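Local coordinates for protein glycosyl hydrolase (PDB 5NDX) that probably hydrolyses O-glycosidic bonds as a family 39 glycoside hydrolase, a bacterial orthologue of human alpha-L-iduronidase, at residues A[62-75]-A[115-127]. The protein carries 2 engineered substitutions. Numbering follows the deposited sequence.
Sequences YNLLSAKGGAGYDW and RWRDLVTATVDRY. Unlike the reference sequence in segment 62-75: L65 (reference Val). With SO4 (sulfate ion), chain L.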
ATOM      1  N   TYR A  62       7.670   0.535  20.179  1.00 40.54           N
ATOM      2  CA  TYR A  62       8.184   0.335  21.560  1.00 42.15           C
ATOM      3  C   TYR A  62       7.340   0.991  22.683  1.00 43.60           C
ATOM      4  O   TYR A  62       7.490   0.602  23.843  1.00 45.64           O
ATOM      5  CB  TYR A  62       9.644   0.765  21.661  1.00 40.22           C
ATOM      6  CG  TYR A  62      10.665  -0.195  21.045  1.00 40.33           C
ATOM      7  CD1 TYR A  62      10.504  -1.581  21.117  1.00 41.04           C
ATOM      8  CD2 TYR A  62      11.807   0.295  20.400  1.00 40.69           C
ATOM      9  CE1 TYR A  62      11.460  -2.465  20.613  1.00 42.06           C
ATOM     10  CE2 TYR A  62      12.764  -0.572  19.869  1.00 41.46           C
ATOM     11  CZ  TYR A  62      12.587  -1.960  19.991  1.00 42.15           C
ATOM     12  OH  TYR A  62      13.529  -2.853  19.537  1.00 41.52           O
ATOM     13  N   ASN A  63       6.418   1.909  22.358  1.00 42.43           N
ATOM     14  CA  ASN A  63       5.415   2.358  23.353  1.00 44.99           C
ATOM     15  C   ASN A  63       4.471   1.251  23.743  1.00 45.45           C
ATOM     16  O   ASN A  63       3.799   1.385  24.725  1.00 46.30           O
ATOM     17  CB  ASN A  63       4.596   3.564  22.874  1.00 46.67           C
ATOM     18  CG  ASN A  63       5.420   4.841  22.822  1.00 48.65           C
ATOM     19  OD1 ASN A  63       6.547   4.903  23.302  1.00 49.39           O
ATOM     20  ND2 ASN A  63       4.859   5.856  22.226  1.00 51.56           N
ATOM     21  N   LEU A  64       4.406   0.173  22.969  1.00 44.39           N
ATOM     22  CA  LEU A  64       3.648  -0.997  23.358  1.00 45.87           C
ATOM     23  C   LEU A  64       4.316  -1.791  24.500  1.00 47.00           C
ATOM     24  O   LEU A  64       3.654  -2.595  25.136  1.00 47.56           O
ATOM     25  CB  LEU A  64       3.427  -1.936  22.158  1.00 44.06           C
ATOM     26  CG  LEU A  64       2.572  -1.340  21.024  1.00 45.96           C
ATOM     27  CD1 LEU A  64       2.373  -2.321  19.885  1.00 44.14           C
ATOM     28  CD2 LEU A  64       1.229  -0.791  21.540  1.00 46.84           C
ATOM     29  N   LEU A  65       5.609  -1.595  24.722  1.00 46.45           N
ATOM     30  CA  LEU A  65       6.310  -2.283  25.802  1.00 48.17           C
ATOM     31  C   LEU A  65       6.154  -1.507  27.100  1.00 50.16           C
ATOM     32  O   LEU A  65       5.924  -0.316  27.094  1.00 52.24           O
ATOM     33  CB  LEU A  65       7.794  -2.408  25.473  1.00 47.59           C
ATOM     34  CG  LEU A  65       8.210  -3.288  24.290  1.00 48.18           C
ATOM     35  CD1 LEU A  65       9.710  -3.416  24.295  1.00 49.74           C
ATOM     36  CD2 LEU A  65       7.551  -4.646  24.334  1.00 46.89           C
ATOM     37  N   SER A  66       6.301  -2.196  28.215  1.00 53.52           N
ATOM     38  CA  SER A  66       6.467  -1.502  29.502  1.00 56.68           C
ATOM     39  C   SER A  66       7.516  -2.244  30.334  1.00 56.71           C
ATOM     40  O   SER A  66       7.755  -3.448  30.125  1.00 54.50           O
ATOM     41  CB  SER A  66       5.118  -1.336  30.230  1.00 55.21           C
ATOM     42  OG  SER A  66       4.557  -2.609  30.414  1.00 55.11           O
ATOM     43  N   ALA A  67       8.206  -1.490  31.192  1.00 59.91           N
ATOM     44  CA  ALA A  67       9.240  -2.051  32.088  1.00 66.09           C
ATOM     45  C   ALA A  67       8.557  -2.961  33.068  1.00 72.16           C
ATOM     46  O   ALA A  67       7.612  -2.541  33.725  1.00 73.47           O
ATOM     47  CB  ALA A  67       9.956  -0.961  32.864  1.00 66.36           C
ATOM     48  N   LYS A  68       9.013  -4.207  33.128  1.00 81.69           N
ATOM     49  CA  LYS A  68       8.803  -5.047  34.297  1.00 95.38           C
ATOM     50  C   LYS A  68      10.113  -4.926  35.092  1.00102.00           C
ATOM     51  O   LYS A  68      11.151  -5.435  34.637  1.00106.47           O
ATOM     52  CB  LYS A  68       8.465  -6.504  33.914  1.00 97.75           C
ATOM     53  CG  LYS A  68       6.970  -6.725  33.642  1.00100.95           C
ATOM     54  CD  LYS A  68       6.463  -8.132  33.983  1.00102.85           C
ATOM     55  CE  LYS A  68       6.600  -9.108  32.824  1.00101.75           C
ATOM     56  NZ  LYS A  68       8.020  -9.269  32.412  1.00104.00           N
ATOM     57  N   GLY A  69      10.062  -4.204  36.227  1.00103.17           N
ATOM     58  CA  GLY A  69      11.204  -4.030  37.139  1.00102.17           C
ATOM     59  C   GLY A  69      12.131  -5.234  37.093  1.00102.75           C
ATOM     60  O   GLY A  69      11.705  -6.369  37.342  1.00103.23           O
ATOM     61  N   GLY A  70      13.386  -4.991  36.729  1.00101.36           N
ATOM     62  CA  GLY A  70      14.358  -6.051  36.457  1.00 99.51           C
ATOM     63  C   GLY A  70      15.127  -5.676  35.207  1.00100.19           C
ATOM     64  O   GLY A  70      15.300  -4.486  34.908  1.00 95.28           O
ATOM     65  N   ALA A  71      15.584  -6.693  34.476  1.00102.67           N
ATOM     66  CA  ALA A  71      16.207  -6.503  33.145  1.00101.29           C
ATOM     67  C   ALA A  71      15.187  -6.035  32.081  1.00 96.85           C
ATOM     68  O   ALA A  71      15.451  -5.105  31.288  1.00 90.90           O
ATOM     69  CB  ALA A  71      16.865  -7.810  32.686  1.00100.70           C
ATOM     70  N   GLY A  72      14.012  -6.669  32.118  1.00 89.30           N
ATOM     71  CA  GLY A  72      13.159  -6.813  30.950  1.00 81.57           C
ATOM     72  C   GLY A  72      11.817  -6.108  30.961  1.00 72.52           C
ATOM     73  O   GLY A  72      11.562  -5.193  31.745  1.00 75.73           O
ATOM     74  N   TYR A  73      10.955  -6.573  30.069  1.00 62.27           N
ATOM     75  CA  TYR A  73       9.792  -5.818  29.652  1.00 55.64           C
ATOM     76  C   TYR A  73       8.601  -6.706  29.608  1.00 52.94           C
ATOM     77  O   TYR A  73       8.737  -7.915  29.537  1.00 52.26           O
ATOM     78  CB  TYR A  73      10.047  -5.260  28.270  1.00 52.31           C
ATOM     79  CG  TYR A  73      11.209  -4.322  28.208  1.00 50.86           C
ATOM     80  CD1 TYR A  73      11.057  -2.981  28.538  1.00 52.49           C
ATOM     81  CD2 TYR A  73      12.472  -4.783  27.855  1.00 51.54           C
ATOM     82  CE1 TYR A  73      12.123  -2.101  28.473  1.00 53.31           C
ATOM     83  CE2 TYR A  73      13.546  -3.928  27.809  1.00 53.71           C
ATOM     84  CZ  TYR A  73      13.368  -2.582  28.111  1.00 53.50           C
ATOM     85  OH  TYR A  73      14.444  -1.728  28.039  1.00 53.81           O
ATOM     86  N   ASP A  74       7.427  -6.115  29.690  1.00 51.81           N
ATOM     87  CA  ASP A  74       6.215  -6.834  29.335  1.00 53.23           C
ATOM     88  C   ASP A  74       6.066  -6.691  27.800  1.00 50.82           C
ATOM     89  O   ASP A  74       5.793  -5.607  27.326  1.00 47.55           O
ATOM     90  CB  ASP A  74       5.003  -6.234  30.057  1.00 52.61           C
ATOM     91  CG  ASP A  74       3.703  -6.989  29.767  1.00 55.57           C
ATOM     92  OD1 ASP A  74       3.645  -7.876  28.893  1.00 55.54           O
ATOM     93  OD2 ASP A  74       2.696  -6.709  30.440  1.00 59.66           O
ATOM     94  N   TRP A  75       6.213  -7.807  27.073  1.00 50.32           N
ATOM     95  CA  TRP A  75       6.153  -7.848  25.609  1.00 49.86           C
ATOM     96  C   TRP A  75       4.750  -8.141  25.054  1.00 50.52           C
ATOM     97  O   TRP A  75       4.592  -8.258  23.825  1.00 49.24           O
ATOM     98  CB  TRP A  75       7.107  -8.933  25.045  1.00 47.32           C
ATOM     99  CG  TRP A  75       8.505  -8.690  25.367  1.00 48.36           C
ATOM    100  CD1 TRP A  75       9.141  -9.058  26.536  1.00 50.16           C
ATOM    101  CD2 TRP A  75       9.494  -8.013  24.574  1.00 47.64           C
ATOM    102  NE1 TRP A  75      10.451  -8.671  26.497  1.00 49.42           N
ATOM    103  CE2 TRP A  75      10.699  -8.021  25.319  1.00 49.43           C
ATOM    104  CE3 TRP A  75       9.483  -7.385  23.326  1.00 47.58           C
ATOM    105  CZ2 TRP A  75      11.881  -7.430  24.847  1.00 49.43           C
ATOM    106  CZ3 TRP A  75      10.661  -6.805  22.853  1.00 48.25           C
ATOM    107  CH2 TRP A  75      11.855  -6.842  23.614  1.00 47.58           C
ATOM    108  N   ARG A 115      21.576   0.215  27.354  1.00 56.14           N
ATOM    109  CA  ARG A 115      20.258  -0.318  27.643  1.00 58.70           C
ATOM    110  C   ARG A 115      19.361  -0.374  26.340  1.00 55.50           C
ATOM    111  O   ARG A 115      18.649  -1.357  26.108  1.00 52.18           O
ATOM    112  CB  ARG A 115      19.632   0.544  28.741  1.00 66.70           C
ATOM    113  CG  ARG A 115      18.301   0.069  29.296  1.00 77.63           C
ATOM    114  CD  ARG A 115      17.964   0.606  30.706  1.00 87.26           C
ATOM    115  NE  ARG A 115      16.618   0.155  31.136  1.00 98.90           N
ATOM    116  CZ  ARG A 115      16.269  -1.117  31.431  1.00105.44           C
ATOM    117  NH1 ARG A 115      17.149  -2.126  31.372  1.00108.84           N
ATOM    118  NH2 ARG A 115      15.017  -1.409  31.794  1.00103.80           N
ATOM    119  N   TRP A 116      19.446   0.665  25.507  1.00 50.57           N
ATOM    120  CA  TRP A 116      18.778   0.716  24.206  1.00 52.20           C
ATOM    121  C   TRP A 116      19.287  -0.391  23.283  1.00 52.88           C
ATOM    122  O   TRP A 116      18.481  -1.129  22.717  1.00 50.85           O
ATOM    123  CB  TRP A 116      18.933   2.084  23.520  1.00 51.53           C
ATOM    124  CG  TRP A 116      18.084   2.181  22.296  1.00 51.65           C
ATOM    125  CD1 TRP A 116      18.474   1.962  21.002  1.00 48.21           C
ATOM    126  CD2 TRP A 116      16.686   2.485  22.252  1.00 50.10           C
ATOM    127  NE1 TRP A 116      17.411   2.137  20.154  1.00 48.58           N
ATOM    128  CE2 TRP A 116      16.293   2.439  20.892  1.00 49.89           C
ATOM    129  CE3 TRP A 116      15.722   2.774  23.226  1.00 49.87           C
ATOM    130  CZ2 TRP A 116      14.967   2.691  20.480  1.00 47.88           C
ATOM    131  CZ3 TRP A 116      14.401   3.049  22.816  1.00 50.06           C
ATOM    132  CH2 TRP A 116      14.044   3.011  21.451  1.00 48.53           C
ATOM    133  N   ARG A 117      20.612  -0.522  23.175  1.00 52.44           N
ATOM    134  CA  ARG A 117      21.231  -1.632  22.460  1.00 52.40           C
ATOM    135  C   ARG A 117      20.635  -2.967  22.920  1.00 52.76           C
ATOM    136  O   ARG A 117      20.257  -3.837  22.088  1.00 51.50           O
ATOM    137  CB  ARG A 117      22.746  -1.613  22.612  1.00 50.93           C
ATOM    138  CG  ARG A 117      23.478  -2.799  21.970  1.00 53.99           C
ATOM    139  CD  ARG A 117      24.801  -3.132  22.691  1.00 54.97           C
ATOM    140  NE  ARG A 117      24.610  -3.472  24.110  1.00 58.17           N
ATOM    141  CZ  ARG A 117      25.557  -3.384  25.074  1.00 62.91           C
ATOM    142  NH1 ARG A 117      26.801  -2.976  24.809  1.00 61.49           N
ATOM    143  NH2 ARG A 117      25.258  -3.687  26.332  1.00 61.05           N
ATOM    144  N   ASP A 118      20.504  -3.115  24.228  1.00 51.62           N
ATOM    145  CA  ASP A 118      20.018  -4.378  24.773  1.00 52.40           C
ATOM    146  C   ASP A 118      18.541  -4.601  24.453  1.00 48.56           C
ATOM    147  O   ASP A 118      18.148  -5.721  24.242  1.00 47.70           O
ATOM    148  CB  ASP A 118      20.242  -4.456  26.283  1.00 55.56           C
ATOM    149  CG  ASP A 118      21.737  -4.555  26.670  1.00 59.45           C
ATOM    150  OD1 ASP A 118      22.611  -4.884  25.826  1.00 60.44           O
ATOM    151  OD2 ASP A 118      22.011  -4.314  27.852  1.00 60.46           O
ATOM    152  N   LEU A 119      17.742  -3.536  24.440  1.00 46.88           N
ATOM    153  CA  LEU A 119      16.334  -3.611  24.013  1.00 47.14           C
ATOM    154  C   LEU A 119      16.211  -4.129  22.548  1.00 45.35           C
ATOM    155  O   LEU A 119      15.470  -5.069  22.261  1.00 43.22           O
ATOM    156  CB  LEU A 119      15.678  -2.247  24.198  1.00 48.84           C
ATOM    157  CG  LEU A 119      14.329  -2.068  23.514  1.00 48.89           C
ATOM    158  CD1 LEU A 119      13.333  -3.074  24.067  1.00 48.83           C
ATOM    159  CD2 LEU A 119      13.884  -0.638  23.712  1.00 50.10           C
ATOM    160  N   VAL A 120      17.035  -3.581  21.663  1.00 45.44           N
ATOM    161  CA  VAL A 120      17.039  -3.966  20.254  1.00 45.49           C
ATOM    162  C   VAL A 120      17.434  -5.438  20.142  1.00 47.27           C
ATOM    163  O   VAL A 120      16.771  -6.253  19.464  1.00 46.56           O
ATOM    164  CB  VAL A 120      17.933  -3.013  19.419  1.00 44.90           C
ATOM    165  CG1 VAL A 120      18.074  -3.495  17.976  1.00 46.00           C
ATOM    166  CG2 VAL A 120      17.357  -1.599  19.435  1.00 44.36           C
ATOM    167  N   THR A 121      18.494  -5.810  20.846  1.00 45.93           N
ATOM    168  CA  THR A 121      18.933  -7.204  20.869  1.00 43.89           C
ATOM    169  C   THR A 121      17.836  -8.114  21.387  1.00 43.38           C
ATOM    170  O   THR A 121      17.550  -9.129  20.757  1.00 43.93           O
ATOM    171  CB  THR A 121      20.237  -7.367  21.716  1.00 44.81           C
ATOM    172  OG1 THR A 121      21.301  -6.681  21.042  1.00 43.98           O
ATOM    173  CG2 THR A 121      20.623  -8.835  21.851  1.00 44.29           C
ATOM    174  N   ALA A 122      17.207  -7.748  22.509  1.00 42.49           N
ATOM    175  CA  ALA A 122      16.122  -8.565  23.057  1.00 44.40           C
ATOM    176  C   ALA A 122      14.913  -8.723  22.065  1.00 43.52           C
ATOM    177  O   ALA A 122      14.266  -9.803  21.987  1.00 43.69           O
ATOM    178  CB  ALA A 122      15.658  -7.991  24.398  1.00 44.34           C
ATOM    179  N   THR A 123      14.652  -7.671  21.303  1.00 41.52           N
ATOM    180  CA  THR A 123      13.565  -7.660  20.318  1.00 41.76           C
ATOM    181  C   THR A 123      13.817  -8.699  19.253  1.00 41.82           C
ATOM    182  O   THR A 123      12.977  -9.566  18.983  1.00 40.97           O
ATOM    183  CB  THR A 123      13.448  -6.277  19.651  1.00 42.83           C
ATOM    184  OG1 THR A 123      13.299  -5.266  20.647  1.00 41.56           O
ATOM    185  CG2 THR A 123      12.269  -6.224  18.701  1.00 44.53           C
ATOM    186  N   VAL A 124      15.011  -8.624  18.683  1.00 41.47           N
ATOM    187  CA  VAL A 124      15.430  -9.505  17.639  1.00 43.80           C
ATOM    188  C   VAL A 124      15.511 -10.950  18.144  1.00 44.03           C
ATOM    189  O   VAL A 124      15.075 -11.904  17.479  1.00 40.65           O
ATOM    190  CB  VAL A 124      16.749  -8.975  17.055  1.00 47.66           C
ATOM    191  CG1 VAL A 124      17.492 -10.068  16.330  1.00 53.91           C
ATOM    192  CG2 VAL A 124      16.389  -7.866  16.075  1.00 52.19           C
ATOM    193  N   ASP A 125      16.039 -11.104  19.345  1.00 45.67           N
ATOM    194  CA  ASP A 125      16.046 -12.417  19.976  1.00 47.57           C
ATOM    195  C   ASP A 125      14.642 -13.010  20.169  1.00 42.23           C
ATOM    196  O   ASP A 125      14.379 -14.132  19.810  1.00 40.89           O
ATOM    197  CB  ASP A 125      16.765 -12.354  21.323  1.00 52.24           C
ATOM    198  CG  ASP A 125      16.932 -13.719  21.923  1.00 56.55           C
ATOM    199  OD1 ASP A 125      17.788 -14.448  21.409  1.00 60.93           O
ATOM    200  OD2 ASP A 125      16.152 -14.065  22.835  1.00 61.92           O
ATOM    201  N   ARG A 126      13.731 -12.236  20.708  1.00 41.29           N
ATOM    202  CA  ARG A 126      12.399 -12.734  20.920  1.00 40.75           C
ATOM    203  C   ARG A 126      11.637 -13.077  19.613  1.00 40.82           C
ATOM    204  O   ARG A 126      10.996 -14.145  19.531  1.00 40.88           O
ATOM    205  CB  ARG A 126      11.625 -11.727  21.703  1.00 41.94           C
ATOM    206  CG  ARG A 126      10.237 -12.185  22.063  1.00 42.62           C
ATOM    207  CD  ARG A 126       9.571 -11.082  22.854  1.00 43.17           C
ATOM    208  NE  ARG A 126       8.255 -11.524  23.295  1.00 44.44           N
ATOM    209  CZ  ARG A 126       8.043 -12.343  24.327  1.00 49.08           C
ATOM    210  NH1 ARG A 126       9.058 -12.826  25.043  1.00 49.32           N
ATOM    211  NH2 ARG A 126       6.809 -12.707  24.644  1.00 49.06           N
ATOM    212  N   TYR A 127      11.696 -12.196  18.608  1.00 39.29           N
ATOM    213  CA  TYR A 127      10.818 -12.365  17.455  1.00 38.65           C
ATOM    214  C   TYR A 127      11.431 -13.353  16.489  1.00 38.98           C
ATOM    215  O   TYR A 127      10.718 -14.095  15.841  1.00 37.39           O
ATOM    216  CB  TYR A 127      10.337 -10.999  16.871  1.00 37.79           C
ATOM    217  CG  TYR A 127       9.468 -10.323  17.895  1.00 37.07           C
ATOM    218  CD1 TYR A 127       8.285 -10.927  18.329  1.00 37.28           C
ATOM    219  CD2 TYR A 127       9.830  -9.124  18.479  1.00 37.19           C
ATOM    220  CE1 TYR A 127       7.500 -10.336  19.317  1.00 37.59           C
ATOM    221  CE2 TYR A 127       9.080  -8.569  19.507  1.00 37.31           C
ATOM    222  CZ  TYR A 127       7.918  -9.179  19.913  1.00 37.58           C
ATOM    223  OH  TYR A 127       7.179  -8.620  20.913  1.00 38.42           O
TER
HETATM  224  S   SO4 L 711       7.554 -13.941  28.313  1.00 91.49           S
HETATM  225  O1  SO4 L 711       6.307 -14.046  27.487  1.00 87.26           O
HETATM  226  O2  SO4 L 711       8.647 -14.680  27.616  1.00 89.43           O
HETATM  227  O3  SO4 L 711       7.987 -12.522  28.522  1.00 81.26           O
HETATM  228  O4  SO4 L 711       7.279 -14.563  29.646  1.00 92.51           O
HETATM  229  O   HOH W   1      16.808  -2.500  27.620  1.00 51.80           O
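The guanidinium of R126 lies flat on the indole of W75, planes 16° apart and centres 4.4 Å apart, a cation-pi stack. R126 CD extends it over the same face, 3.8 Å from the centroid of the five-membered ring of W75. With CG anti to the backbone N and the chain extended to NE, R126 runs alongside the ring. On the opposite indole face sit L65 CD1 and Y73 CB, while T123 OG1 meets the indole edge in plane.

L119 wedges between two tyrosines. Its CD2 stands 3.9 Å from the Y62 ring centroid, only 9° off the normal; its CD1 lies 4.2 Å from the Y73 ring centroid, over the face, and meets L65 CD1 at 3.6 Å. The Y62 edge points toward the face of W116 in an offset edge-to-face pair, planes at 88°. Y62 OH donates to T123 OG1 at 2.7 Å, and T123 OG1 donates in turn to L119 O. At the hairpin turn R115 NH1 reaches A71 O weakly, and one water bridges Y73 OH and R115 O.

Further out, D79 of helix 76-87 forms a salt bridge with R126 and a hydrogen bond with Y127 OH, placing both side chains. R126 NH1 and NH2 each give one bond to a sulfate, probably from the crystallisation liquor. The contact thus fastens the hairpin after barrel strand 55-58 to helix 110-131 of the TIM barrel: methyls pack on ring faces, the hydroxyl relay satisfies buried oxygens, and D79 probably balances the charge over the indole.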